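Local coordinates for L544 (Acanthamoeba polyphaga mimivirus, PDB 4AMQ), which is probably a nucleotidyltransferase of a giant virus, carried in the virion and binding manganese ions through a cluster of acidic side chains, at residues 22-25 with 29-32; 33-38 with 46-51; 40-45 with 97-102; 89-94 with 171-176. One frame throughout, in Å; residues are numbered along the deposited sequence.

Helix 28-42 ties three of the four contacts together. Contact 1 joins its first turns to the chain just before it, contact 2 its middle to the turn leading into strand 51-54, and contact 3 its last turn to strand 99-108. The centres of contacts 2 and 3 lie about 11 Å apart and their residues touch, as where Tyr-33 OH meets Gln-98 NE2 at 3.0 Å. Contact 4, centred about 12 Å from contact 3, continues the apolar layer through Phe-93 and Leu-101; contacts 1 and 4 are about 30 Å apart. The side chains of Leu-24 and Ile-42 each lie about 12 Å from a bound manganese ion, and magnesium is bound at Ile-99.

Contact 1 (22-25 with 29-32); sequences RMLI and KLER
Leu-24 and Leu-30 meet through one methyl group each, and this pair carries the apolar part of the contact. The two side chains cross at about a right angle, with Leu-24 CD1 set 3.5 Å from Leu-30 CD2, closer than methyl groups usually pack. Leu-30 leaves the first turns of helix 28-42 heading for the 22-25 segment. The branch of Leu-24 starts off alongside the helix, and only its tip closes in; chi1 of -176° and chi2 of 66° together bring CD1 to Leu-30.

A second kind of approach involves the backbone. The carbonyl oxygen of Ile-25 lies 3.4 Å from the same methyl, Leu-30 CD2, whereas the Ile-25 side chain points away from the helix. One methyl of Leu-30 therefore rests against both a leucine methyl and a peptide oxygen.

Polar ties are made with residues outside these two segments. Leu-24 O is hydrogen-bonded to Gln-278 NE2 on helix 274-292, and Leu-30 N to Thr-27 OG1, while Leu-30 also touches Ile-64. Glu-31, one position further along the helix, forms salt bridges with Lys-35 and Arg-60.

The example illustrates how an irregular lead-in can be laid against the helix it precedes largely by apolar fit. Two buried leucines supply it, and dispersion and the exclusion of water, with no polar bond between the segments, probably hold it. Direction comes instead from hydrogen bonds at the flanks: the one at Leu-24 O ties the lead-in to helix 274-292, and Thr-27 OG1 engages Leu-30 N at the start of helix 28-42.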
loop_
_atom_site.group_PDB
_atom_site.type_symbol
_atom_site.label_atom_id
_atom_site.label_comp_id
_atom_site.label_asym_id
_atom_site.label_seq_id
_atom_site.Cartn_x
_atom_site.Cartn_y
_atom_site.Cartn_z
ATOM N N ARG A 22 -7.566 -9.098 20.606
ATOM C CA ARG A 22 -6.197 -9.247 20.125
ATOM C C ARG A 22 -6.012 -8.564 18.773
ATOM O O ARG A 22 -5.234 -7.619 18.646
ATOM C CB ARG A 22 -5.820 -10.726 20.022
ATOM C CG ARG A 22 -4.412 -10.970 19.507
ATOM C CD ARG A 22 -3.379 -10.251 20.360
ATOM N NE ARG A 22 -3.450 -10.654 21.761
ATOM C CZ ARG A 22 -2.775 -11.676 22.278
ATOM N NH1 ARG A 22 -1.974 -12.401 21.508
ATOM N NH2 ARG A 22 -2.899 -11.972 23.565
ATOM N N MET A 23 -6.735 -9.051 17.770
ATOM C CA MET A 23 -6.677 -8.481 16.428
ATOM C C MET A 23 -6.867 -6.969 16.445
ATOM O O MET A 23 -7.461 -6.421 17.373
ATOM C CB MET A 23 -7.743 -9.115 15.535
ATOM C CG MET A 23 -7.565 -10.601 15.311
ATOM S SD MET A 23 -8.774 -11.241 14.141
ATOM C CE MET A 23 -10.298 -10.854 14.997
ATOM N N LEU A 24 -6.361 -6.300 15.413
ATOM C CA LEU A 24 -6.554 -4.863 15.270
ATOM C C LEU A 24 -7.907 -4.568 14.631
ATOM O O LEU A 24 -8.050 -4.598 13.407
ATOM C CB LEU A 24 -5.435 -4.238 14.435
ATOM C CG LEU A 24 -5.513 -2.713 14.322
ATOM C CD1 LEU A 24 -5.280 -2.071 15.678
ATOM C CD2 LEU A 24 -4.518 -2.184 13.303
ATOM N N ILE A 25 -8.897 -4.289 15.471
ATOM C CA ILE A 25 -10.247 -4.000 15.008
ATOM C C ILE A 25 -10.570 -2.542 15.304
ATOM O O ILE A 25 -10.025 -1.958 16.239
ATOM C CB ILE A 25 -11.280 -4.901 15.713
ATOM C CG1 ILE A 25 -10.888 -6.375 15.585
ATOM C CG2 ILE A 25 -12.673 -4.669 15.152
ATOM C CD1 ILE A 25 -10.950 -6.906 14.172
ATOM N N LYS A 29 -12.078 4.049 20.853
ATOM C CA LYS A 29 -10.916 4.169 21.724
ATOM C C LYS A 29 -9.652 4.197 20.871
ATOM O O LYS A 29 -8.734 4.978 21.118
ATOM C CB LYS A 29 -10.865 3.001 22.711
ATOM C CG LYS A 29 -9.631 2.983 23.594
ATOM C CD LYS A 29 -9.621 1.775 24.518
ATOM C CE LYS A 29 -8.370 1.751 25.377
ATOM N NZ LYS A 29 -8.291 2.935 26.278
ATOM N N LEU A 30 -9.620 3.342 19.856
ATOM C CA LEU A 30 -8.488 3.278 18.941
ATOM C C LEU A 30 -8.395 4.529 18.066
ATOM O O LEU A 30 -7.317 5.101 17.911
ATOM C CB LEU A 30 -8.575 2.023 18.070
ATOM C CG LEU A 30 -7.381 1.763 17.152
ATOM C CD1 LEU A 30 -6.090 1.740 17.953
ATOM C CD2 LEU A 30 -7.569 0.459 16.397
ATOM N N GLU A 31 -9.525 4.953 17.501
ATOM C CA GLU A 31 -9.562 6.163 16.679
ATOM C C GLU A 31 -9.055 7.373 17.460
ATOM O O GLU A 31 -8.254 8.162 16.955
ATOM C CB GLU A 31 -10.979 6.435 16.160
ATOM C CG GLU A 31 -11.063 7.623 15.198
ATOM C CD GLU A 31 -12.486 7.963 14.778
ATOM O OE1 GLU A 31 -13.334 7.050 14.712
ATOM O OE2 GLU A 31 -12.758 9.154 14.516
ATOM N N ARG A 32 -9.524 7.512 18.695
ATOM C CA ARG A 32 -9.111 8.622 19.546
ATOM C C ARG A 32 -7.611 8.548 19.822
ATOM O O ARG A 32 -6.915 9.561 19.788
ATOM C CB ARG A 32 -9.899 8.618 20.860
ATOM C CG ARG A 32 -9.924 9.958 21.588
ATOM C CD ARG A 32 -11.123 10.807 21.171
ATOM N NE ARG A 32 -10.970 11.401 19.844
ATOM C CZ ARG A 32 -10.547 12.643 19.627
ATOM N NH1 ARG A 32 -10.232 13.428 20.651
ATOM N NH2 ARG A 32 -10.439 13.104 18.387
#

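Contact 2 (33-38 with 46-51); sequences YIKNKI and PDRDKY
Lys-35, on the middle of helix 28-42, is the one residue of 33-38 to meet the 46-51 segment, and it does so at Arg-48 and Tyr-51. Followed in order, the segment begins with Pro-46, whose carbonyl oxygen lies in the plane of the Tyr-51 ring, at its edge. Asp-47 O then accepts a hydrogen bond from Lys-50 N at 2.8 Å, closing a short 3-10 turn over residues 48-50.

Arg-48 leaves this turn with its chain bent at chi2 (61°), which folds the guanidinium back over its own segment. There it lies nearly parallel to one face of the Tyr-51 ring, with NH1 3.4 Å above the plane, offset toward the rim. Lys-35 NZ approaches the guanidinium at its edge, near its plane, 4.0 Å from Arg-48 NH2. The two like charges would repel, but Glu-31, one helical turn before Lys-35, forms a salt bridge with the lysine and probably offsets this. Lys-50 turns the other way, making a salt bridge to Asp-49.

Tyr-51 ends the walk. Its hydroxyl oxygen rests against the aliphatic stem of the lysine, 3.9 Å from Lys-35 CG, so lysine carbon and arginine plane border the buried phenol.

Tyr-51 also opens strand 51-54, outermost at one side of the mixed sheet, and its ring packs on Leu-39 at the end of helix 28-42 and on Ile-69 and Asn-71 of strand 66-72. From that helix, Ile-34 and Ile-38 reach Phe-212 of strand 209-217, so the turn lies at the margin of a helix spread across the sheet.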
loop_
_atom_site.group_PDB
_atom_site.type_symbol
_atom_site.label_atom_id
_atom_site.label_comp_id
_atom_site.label_asym_id
_atom_site.label_seq_id
_atom_site.Cartn_x
_atom_site.Cartn_y
_atom_site.Cartn_z
ATOM N N TYR A 33 -7.117 7.343 20.094
ATOM C CA TYR A 33 -5.688 7.144 20.305
ATOM C C TYR A 33 -4.899 7.580 19.075
ATOM O O TYR A 33 -3.879 8.257 19.191
ATOM C CB TYR A 33 -5.380 5.683 20.634
ATOM C CG TYR A 33 -3.900 5.385 20.728
ATOM C CD1 TYR A 33 -3.177 5.712 21.868
ATOM C CD2 TYR A 33 -3.226 4.772 19.679
ATOM C CE1 TYR A 33 -1.823 5.441 21.960
ATOM C CE2 TYR A 33 -1.874 4.498 19.759
ATOM C CZ TYR A 33 -1.176 4.834 20.902
ATOM O OH TYR A 33 0.172 4.561 20.986
ATOM N N ILE A 34 -5.384 7.189 17.899
ATOM C CA ILE A 34 -4.747 7.562 16.641
ATOM C C ILE A 34 -4.745 9.076 16.451
ATOM O O ILE A 34 -3.702 9.676 16.186
ATOM C CB ILE A 34 -5.427 6.874 15.437
ATOM C CG1 ILE A 34 -5.141 5.369 15.457
ATOM C CG2 ILE A 34 -4.948 7.484 14.128
ATOM C CD1 ILE A 34 -5.815 4.592 14.346
ATOM N N LYS A 35 -5.913 9.692 16.603
ATOM C CA LYS A 35 -6.047 11.135 16.428
ATOM C C LYS A 35 -5.311 11.944 17.496
ATOM O O LYS A 35 -4.769 13.008 17.209
ATOM C CB LYS A 35 -7.522 11.534 16.405
ATOM C CG LYS A 35 -8.290 11.015 15.205
ATOM C CD LYS A 35 -9.767 11.311 15.359
ATOM C CE LYS A 35 -10.442 11.492 14.013
ATOM N NZ LYS A 35 -11.892 11.784 14.170
ATOM N N ASN A 36 -5.290 11.440 18.726
ATOM C CA ASN A 36 -4.675 12.175 19.829
ATOM C C ASN A 36 -3.181 11.925 20.012
ATOM O O ASN A 36 -2.425 12.847 20.311
ATOM C CB ASN A 36 -5.403 11.890 21.145
ATOM C CG ASN A 36 -6.793 12.486 21.183
ATOM O OD1 ASN A 36 -7.128 13.367 20.389
ATOM N ND2 ASN A 36 -7.613 12.011 22.113
ATOM N N LYS A 37 -2.756 10.678 19.838
ATOM C CA LYS A 37 -1.385 10.300 20.161
ATOM C C LYS A 37 -0.484 10.129 18.939
ATOM O O LYS A 37 0.720 10.366 19.015
ATOM C CB LYS A 37 -1.374 9.023 21.007
ATOM C CG LYS A 37 -2.238 9.112 22.256
ATOM C CD LYS A 37 -1.881 10.343 23.071
ATOM C CE LYS A 37 -2.782 10.490 24.285
ATOM N NZ LYS A 37 -2.479 11.742 25.032
ATOM N N ILE A 38 -1.064 9.718 17.815
ATOM C CA ILE A 38 -0.273 9.455 16.617
ATOM C C ILE A 38 -0.219 10.648 15.663
ATOM O O ILE A 38 0.855 11.184 15.398
ATOM C CB ILE A 38 -0.775 8.210 15.859
ATOM C CG1 ILE A 38 -0.790 6.994 16.785
ATOM C CG2 ILE A 38 0.105 7.938 14.650
ATOM C CD1 ILE A 38 0.557 6.693 17.394
ATOM N N PRO A 46 -0.736 19.679 12.370
ATOM C CA PRO A 46 -1.586 18.840 13.223
ATOM C C PRO A 46 -3.027 19.329 13.364
ATOM O O PRO A 46 -3.907 18.528 13.687
ATOM C CB PRO A 46 -0.888 18.908 14.588
ATOM C CG PRO A 46 0.491 19.424 14.303
ATOM C CD PRO A 46 0.328 20.338 13.142
ATOM N N ASP A 47 -3.261 20.619 13.136
ATOM C CA ASP A 47 -4.591 21.200 13.314
ATOM C C ASP A 47 -5.669 20.377 12.613
ATOM O O ASP A 47 -5.571 20.099 11.419
ATOM C CB ASP A 47 -4.618 22.647 12.816
ATOM C CG ASP A 47 -3.556 23.512 13.473
ATOM O OD1 ASP A 47 -3.042 23.118 14.543
ATOM O OD2 ASP A 47 -3.236 24.589 12.922
ATOM N N ARG A 48 -6.699 19.998 13.364
ATOM C CA ARG A 48 -7.763 19.138 12.852
ATOM C C ARG A 48 -8.415 19.677 11.578
ATOM O O ARG A 48 -8.808 18.912 10.699
ATOM C CB ARG A 48 -8.829 18.917 13.926
ATOM C CG ARG A 48 -9.870 17.877 13.549
ATOM C CD ARG A 48 -9.208 16.530 13.326
ATOM N NE ARG A 48 -10.137 15.522 12.823
ATOM C CZ ARG A 48 -10.441 15.365 11.539
ATOM N NH1 ARG A 48 -9.895 16.158 10.622
ATOM N NH2 ARG A 48 -11.296 14.421 11.171
ATOM N N ASP A 49 -8.534 20.997 11.484
ATOM C CA ASP A 49 -9.170 21.620 10.330
ATOM C C ASP A 49 -8.277 21.601 9.090
ATOM O O ASP A 49 -8.726 21.926 7.992
ATOM C CB ASP A 49 -9.599 23.051 10.666
ATOM C CG ASP A 49 -8.656 23.727 11.646
ATOM O OD1 ASP A 49 -7.425 23.565 11.501
ATOM O OD2 ASP A 49 -9.147 24.412 12.570
ATOM N N LYS A 50 -7.017 21.209 9.266
ATOM C CA LYS A 50 -6.060 21.185 8.161
ATOM C C LYS A 50 -5.759 19.780 7.622
ATOM O O LYS A 50 -4.879 19.615 6.774
ATOM C CB LYS A 50 -4.751 21.868 8.570
ATOM C CG LYS A 50 -4.881 23.355 8.861
ATOM C CD LYS A 50 -5.328 24.122 7.628
ATOM C CE LYS A 50 -5.388 25.616 7.905
ATOM N NZ LYS A 50 -6.303 25.929 9.039
ATOM N N TYR A 51 -6.476 18.771 8.113
ATOM C CA TYR A 51 -6.308 17.417 7.590
ATOM C C TYR A 51 -7.628 16.672 7.452
ATOM O O TYR A 51 -8.563 16.895 8.224
ATOM C CB TYR A 51 -5.296 16.608 8.419
ATOM C CG TYR A 51 -5.826 15.990 9.700
ATOM C CD1 TYR A 51 -6.610 14.842 9.670
ATOM C CD2 TYR A 51 -5.509 16.532 10.941
ATOM C CE1 TYR A 51 -7.084 14.264 10.842
ATOM C CE2 TYR A 51 -5.975 15.959 12.116
ATOM C CZ TYR A 51 -6.760 14.826 12.059
ATOM O OH TYR A 51 -7.226 14.254 13.223
#

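Contact 3 (40-45 with 97-102); sequences PKILVV and NQIKLI. With MG (magnesium ion), chain D.
The contact of Ile-42 with Ile-99 is a buried apolar one, joining the last turn of helix 28-42 to the first residue of strand 99-108. Ile-99 supplies the projecting group. Its chain is extended (chi2 178°), pushing CD1 toward the helix, where it lies 3.7 Å from Ile-42 CG2 and 4.0 Å from Lys-41 CE. The terminal methyl is thus received by a branch of one residue and the aliphatic stem of its neighbour.

Lys-41 presents carbon because its chain bends at chi2 and chi3, bringing CG as well as CE alongside the isoleucine. In Ile-42, CG1 sits between the backbone N and the carbonyl carbon (chi1 70°), and it is the other branch, CG2, that faces the strand; this also lies 4.0 Å from Ile-99 CG2. Phe-93 of helix 82-93 touches Lys-41, Ile-42 and Ile-99, and Tyr-201 of the adjacent strand 196-204 packs on Ile-99 too.

The backbone of Ile-99 does different work. Its carbonyl oxygen binds the magnesium ion at 2.5 Å, a long bond for this metal. Water 1, also a ligand, accepts a hydrogen bond from Lys-100 NZ at 3.1 Å, so the lysine acts in the second shell.

Backbone carbonyl oxygens of Phe-93 and Asp-96 complete the protein ligands, making this a metal-bound turn between a helix and the following strand. The separate two-manganese centre at Asp-66, Asp-68 and Asp-213 is the one that resembles the acidic metal centre of nucleotidyltransferases; here the arrangement is that of an alpha/beta layer, helix end laid on sheet.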
loop_
_atom_site.group_PDB
_atom_site.type_symbol
_atom_site.label_atom_id
_atom_site.label_comp_id
_atom_site.label_asym_id
_atom_site.label_seq_id
_atom_site.Cartn_x
_atom_site.Cartn_y
_atom_site.Cartn_z
ATOM N N PRO A 40 -0.855 13.895 15.743
ATOM C CA PRO A 40 -0.175 15.150 16.084
ATOM C C PRO A 40 1.335 15.024 15.931
ATOM O O PRO A 40 2.045 16.024 15.853
ATOM C CB PRO A 40 -0.538 15.352 17.558
ATOM C CG PRO A 40 -1.807 14.592 17.743
ATOM C CD PRO A 40 -1.666 13.388 16.861
ATOM N N LYS A 41 1.819 13.789 15.883
ATOM C CA LYS A 41 3.249 13.544 15.814
ATOM C C LYS A 41 3.751 13.405 14.375
ATOM O O LYS A 41 4.882 13.786 14.068
ATOM C CB LYS A 41 3.599 12.298 16.627
ATOM C CG LYS A 41 5.074 12.147 16.933
ATOM C CD LYS A 41 5.285 11.810 18.399
ATOM C CE LYS A 41 4.448 10.615 18.817
ATOM N NZ LYS A 41 4.668 10.272 20.251
ATOM N N ILE A 42 2.909 12.876 13.492
ATOM C CA ILE A 42 3.342 12.565 12.132
ATOM C C ILE A 42 2.848 13.548 11.075
ATOM O O ILE A 42 3.372 13.575 9.958
ATOM C CB ILE A 42 2.933 11.131 11.715
ATOM C CG1 ILE A 42 1.415 11.033 11.540
ATOM C CG2 ILE A 42 3.433 10.119 12.729
ATOM C CD1 ILE A 42 0.937 9.673 11.053
ATOM N N LEU A 43 1.839 14.344 11.414
ATOM C CA LEU A 43 1.309 15.327 10.469
ATOM C C LEU A 43 2.228 16.540 10.337
ATOM O O LEU A 43 2.887 16.938 11.296
ATOM C CB LEU A 43 -0.097 15.775 10.877
ATOM C CG LEU A 43 -1.235 14.763 10.731
ATOM C CD1 LEU A 43 -2.512 15.300 11.352
ATOM C CD2 LEU A 43 -1.457 14.400 9.272
ATOM N N VAL A 44 2.277 17.118 9.141
ATOM C CA VAL A 44 3.035 18.346 8.921
ATOM C C VAL A 44 2.362 19.519 9.635
ATOM O O VAL A 44 3.026 20.331 10.278
ATOM C CB VAL A 44 3.175 18.661 7.421
ATOM C CG1 VAL A 44 3.793 20.035 7.221
ATOM C CG2 VAL A 44 4.005 17.588 6.732
ATOM N N VAL A 45 1.040 19.599 9.509
ATOM C CA VAL A 45 0.234 20.529 10.292
ATOM C C VAL A 45 -0.839 19.735 11.034
ATOM O O VAL A 45 -1.732 19.161 10.414
ATOM C CB VAL A 45 -0.421 21.611 9.404
ATOM C CG1 VAL A 45 -1.297 22.531 10.238
ATOM C CG2 VAL A 45 0.642 22.413 8.682
ATOM N N ASN A 97 10.745 4.262 18.510
ATOM C CA ASN A 97 10.644 2.921 17.944
ATOM C C ASN A 97 9.271 2.604 17.355
ATOM O O ASN A 97 9.116 1.648 16.600
ATOM C CB ASN A 97 11.023 1.869 18.987
ATOM C CG ASN A 97 11.138 0.475 18.395
ATOM O OD1 ASN A 97 10.313 -0.396 18.665
ATOM N ND2 ASN A 97 12.162 0.263 17.575
ATOM N N GLN A 98 8.276 3.409 17.707
ATOM C CA GLN A 98 6.906 3.170 17.266
ATOM C C GLN A 98 6.647 3.699 15.851
ATOM O O GLN A 98 5.804 3.173 15.125
ATOM C CB GLN A 98 5.924 3.811 18.250
ATOM C CG GLN A 98 4.461 3.647 17.869
ATOM C CD GLN A 98 3.530 4.379 18.812
ATOM O OE1 GLN A 98 3.762 5.538 19.154
ATOM N NE2 GLN A 98 2.470 3.705 19.239
ATOM N N ILE A 99 7.379 4.735 15.463
ATOM C CA ILE A 99 7.121 5.421 14.202
ATOM C C ILE A 99 8.334 5.451 13.291
ATOM O O ILE A 99 9.405 5.896 13.685
ATOM C CB ILE A 99 6.687 6.876 14.438
ATOM C CG1 ILE A 99 5.396 6.926 15.256
ATOM C CG2 ILE A 99 6.521 7.603 13.107
ATOM C CD1 ILE A 99 4.931 8.335 15.559
ATOM N N LYS A 100 8.158 4.997 12.059
ATOM C CA LYS A 100 9.226 5.088 11.080
ATOM C C LYS A 100 8.706 5.724 9.799
ATOM O O LYS A 100 7.700 5.290 9.246
ATOM C CB LYS A 100 9.816 3.701 10.796
ATOM C CG LYS A 100 11.221 3.734 10.207
ATOM C CD LYS A 100 11.745 2.329 9.918
ATOM C CE LYS A 100 11.928 1.516 11.192
ATOM N NZ LYS A 100 13.034 2.034 12.046
ATOM N N LEU A 101 9.385 6.769 9.339
ATOM C CA LEU A 101 9.085 7.341 8.039
ATOM C C LEU A 101 9.917 6.623 6.983
ATOM O O LEU A 101 11.111 6.874 6.855
ATOM C CB LEU A 101 9.380 8.841 8.027
ATOM C CG LEU A 101 9.196 9.541 6.680
ATOM C CD1 LEU A 101 7.810 9.275 6.114
ATOM C CD2 LEU A 101 9.441 11.038 6.819
ATOM N N ILE A 102 9.282 5.721 6.239
ATOM C CA ILE A 102 9.982 4.895 5.256
ATOM C C ILE A 102 10.335 5.660 3.983
ATOM O O ILE A 102 11.482 5.658 3.546
ATOM C CB ILE A 102 9.158 3.650 4.867
ATOM C CG1 ILE A 102 8.914 2.760 6.089
ATOM C CG2 ILE A 102 9.867 2.866 3.772
ATOM C CD1 ILE A 102 10.174 2.182 6.687
HETATM MG MG MG D . 11.778 5.685 14.270
HETATM O O HOH W 1 11.704 3.249 14.524
HETATM O O HOH W 2 13.233 6.412 12.293
#

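Contact 4 (89-94 with 171-176); sequences LINSFT and EVLAGK
Two helices of the alpha/beta nucleotidyltransferase domain, 82-93 and 169-174, pack near their C-terminal ends where Ile-90 meets Val-172 and Leu-173. Ile-90 divides its two branches between these partners. The longer branch runs out straight (chi2 180°) to place CD1 3.6 Å from Val-172 CG1, and the shorter one, CG2, lies 4.0 Å from Leu-173 CD1. The side chains of Ile-90 and Leu-173 run antiparallel alongside each other, whereas Val-172 is crossed at a slant. Toward solvent, the amide of Asn-91 borders the same leucine, with ND2 4.1 Å from Leu-173 CD1.

Beyond the interface, Ser-92 turns back on its own helix: OG donates to Leu-89 O at 2.6 Å, tilted 23° from the carbonyl plane. That oxygen also stands over one face of the Phe-93 ring, near its rim. The backbone oxygen of Phe-93 is a ligand of the magnesium ion, and the Ile-90 side chain is about 8 Å from the ion.

Both helices rest on the same strand of the mixed sheet, 99-108, Ile-90 touching Leu-101 and Val-172 touching Val-104. Aliphatic side chains wedged between neighbouring helices and the strand beneath them are the common pattern of a layered alpha/beta fold.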
loop_
_atom_site.group_PDB
_atom_site.type_symbol
_atom_site.label_atom_id
_atom_site.label_comp_id
_atom_site.label_asym_id
_atom_site.label_seq_id
_atom_site.Cartn_x
_atom_site.Cartn_y
_atom_site.Cartn_z
ATOM N N LEU A 89 10.499 16.620 11.272
ATOM C CA LEU A 89 9.737 15.393 11.475
ATOM C C LEU A 89 10.661 14.180 11.544
ATOM O O LEU A 89 10.573 13.370 12.464
ATOM C CB LEU A 89 8.700 15.206 10.364
ATOM C CG LEU A 89 7.412 16.019 10.513
ATOM C CD1 LEU A 89 6.538 15.882 9.277
ATOM C CD2 LEU A 89 6.653 15.585 11.762
ATOM N N ILE A 90 11.549 14.062 10.565
ATOM C CA ILE A 90 12.471 12.938 10.511
ATOM C C ILE A 90 13.306 12.828 11.786
ATOM O O ILE A 90 13.392 11.759 12.379
ATOM C CB ILE A 90 13.377 13.009 9.265
ATOM C CG1 ILE A 90 12.525 12.886 7.996
ATOM C CG2 ILE A 90 14.441 11.915 9.305
ATOM C CD1 ILE A 90 13.320 12.945 6.703
ATOM N N ASN A 91 13.897 13.939 12.219
ATOM C CA ASN A 91 14.731 13.941 13.420
ATOM C C ASN A 91 13.967 13.585 14.693
ATOM O O ASN A 91 14.522 12.980 15.609
ATOM C CB ASN A 91 15.444 15.286 13.593
ATOM C CG ASN A 91 16.570 15.482 12.597
ATOM O OD1 ASN A 91 16.816 16.593 12.130
ATOM N ND2 ASN A 91 17.256 14.398 12.262
ATOM N N SER A 92 12.693 13.961 14.750
ATOM C CA SER A 92 11.877 13.691 15.926
ATOM C C SER A 92 11.539 12.209 16.039
ATOM O O SER A 92 11.013 11.765 17.057
ATOM C CB SER A 92 10.584 14.507 15.881
ATOM O OG SER A 92 9.707 14.009 14.883
ATOM N N PHE A 93 11.833 11.448 14.989
ATOM C CA PHE A 93 11.490 10.028 14.962
ATOM C C PHE A 93 12.694 9.120 15.191
ATOM O O PHE A 93 12.537 7.920 15.396
ATOM C CB PHE A 93 10.824 9.660 13.632
ATOM C CG PHE A 93 9.516 10.346 13.402
ATOM C CD1 PHE A 93 8.644 10.573 14.453
ATOM C CD2 PHE A 93 9.161 10.775 12.136
ATOM C CE1 PHE A 93 7.437 11.211 14.243
ATOM C CE2 PHE A 93 7.959 11.413 11.922
ATOM C CZ PHE A 93 7.096 11.630 12.977
ATOM N N THR A 94 13.891 9.690 15.156
ATOM C CA THR A 94 15.110 8.888 15.225
ATOM C C THR A 94 15.165 7.978 16.459
ATOM O O THR A 94 15.670 6.858 16.392
ATOM C CB THR A 94 16.361 9.779 15.162
ATOM O OG1 THR A 94 16.275 10.631 14.013
ATOM C CG2 THR A 94 17.625 8.928 15.069
ATOM N N GLU A 171 18.285 10.170 2.517
ATOM C CA GLU A 171 18.367 10.925 1.271
ATOM C C GLU A 171 17.752 12.309 1.457
ATOM O O GLU A 171 18.236 13.290 0.894
ATOM C CB GLU A 171 17.683 10.171 0.124
ATOM C CG GLU A 171 18.449 8.934 -0.346
ATOM C CD GLU A 171 17.714 8.138 -1.414
ATOM O OE1 GLU A 171 16.546 8.466 -1.713
ATOM O OE2 GLU A 171 18.305 7.181 -1.957
ATOM N N VAL A 172 16.692 12.384 2.256
ATOM C CA VAL A 172 16.050 13.660 2.551
ATOM C C VAL A 172 16.953 14.533 3.415
ATOM O O VAL A 172 17.178 15.703 3.102
ATOM C CB VAL A 172 14.690 13.473 3.252
ATOM C CG1 VAL A 172 14.162 14.810 3.754
ATOM C CG2 VAL A 172 13.692 12.830 2.302
ATOM N N LEU A 173 17.473 13.959 4.497
ATOM C CA LEU A 173 18.408 14.669 5.364
ATOM C C LEU A 173 19.635 15.142 4.588
ATOM O O LEU A 173 20.100 16.267 4.776
ATOM C CB LEU A 173 18.831 13.789 6.542
ATOM C CG LEU A 173 17.738 13.461 7.558
ATOM C CD1 LEU A 173 18.293 12.591 8.680
ATOM C CD2 LEU A 173 17.128 14.740 8.119
ATOM N N ALA A 174 20.157 14.282 3.718
ATOM C CA ALA A 174 21.290 14.650 2.877
ATOM C C ALA A 174 20.890 15.739 1.887
ATOM O O ALA A 174 21.723 16.536 1.451
ATOM C CB ALA A 174 21.826 13.433 2.141
ATOM N N GLY A 175 19.609 15.766 1.534
ATOM C CA GLY A 175 19.089 16.767 0.621
ATOM C C GLY A 175 19.367 16.463 -0.837
ATOM O O GLY A 175 19.109 17.294 -1.707
ATOM N N LYS A 176 19.899 15.274 -1.113
ATOM C CA LYS A 176 20.161 14.865 -2.491
ATOM C C LYS A 176 19.908 13.374 -2.712
ATOM O O LYS A 176 19.928 12.582 -1.769
ATOM C CB LYS A 176 21.590 15.233 -2.905
ATOM C CG LYS A 176 22.671 14.375 -2.270
ATOM C CD LYS A 176 24.059 14.772 -2.760
ATOM C CE LYS A 176 24.435 16.173 -2.297
ATOM N NZ LYS A 176 25.834 16.527 -2.675
#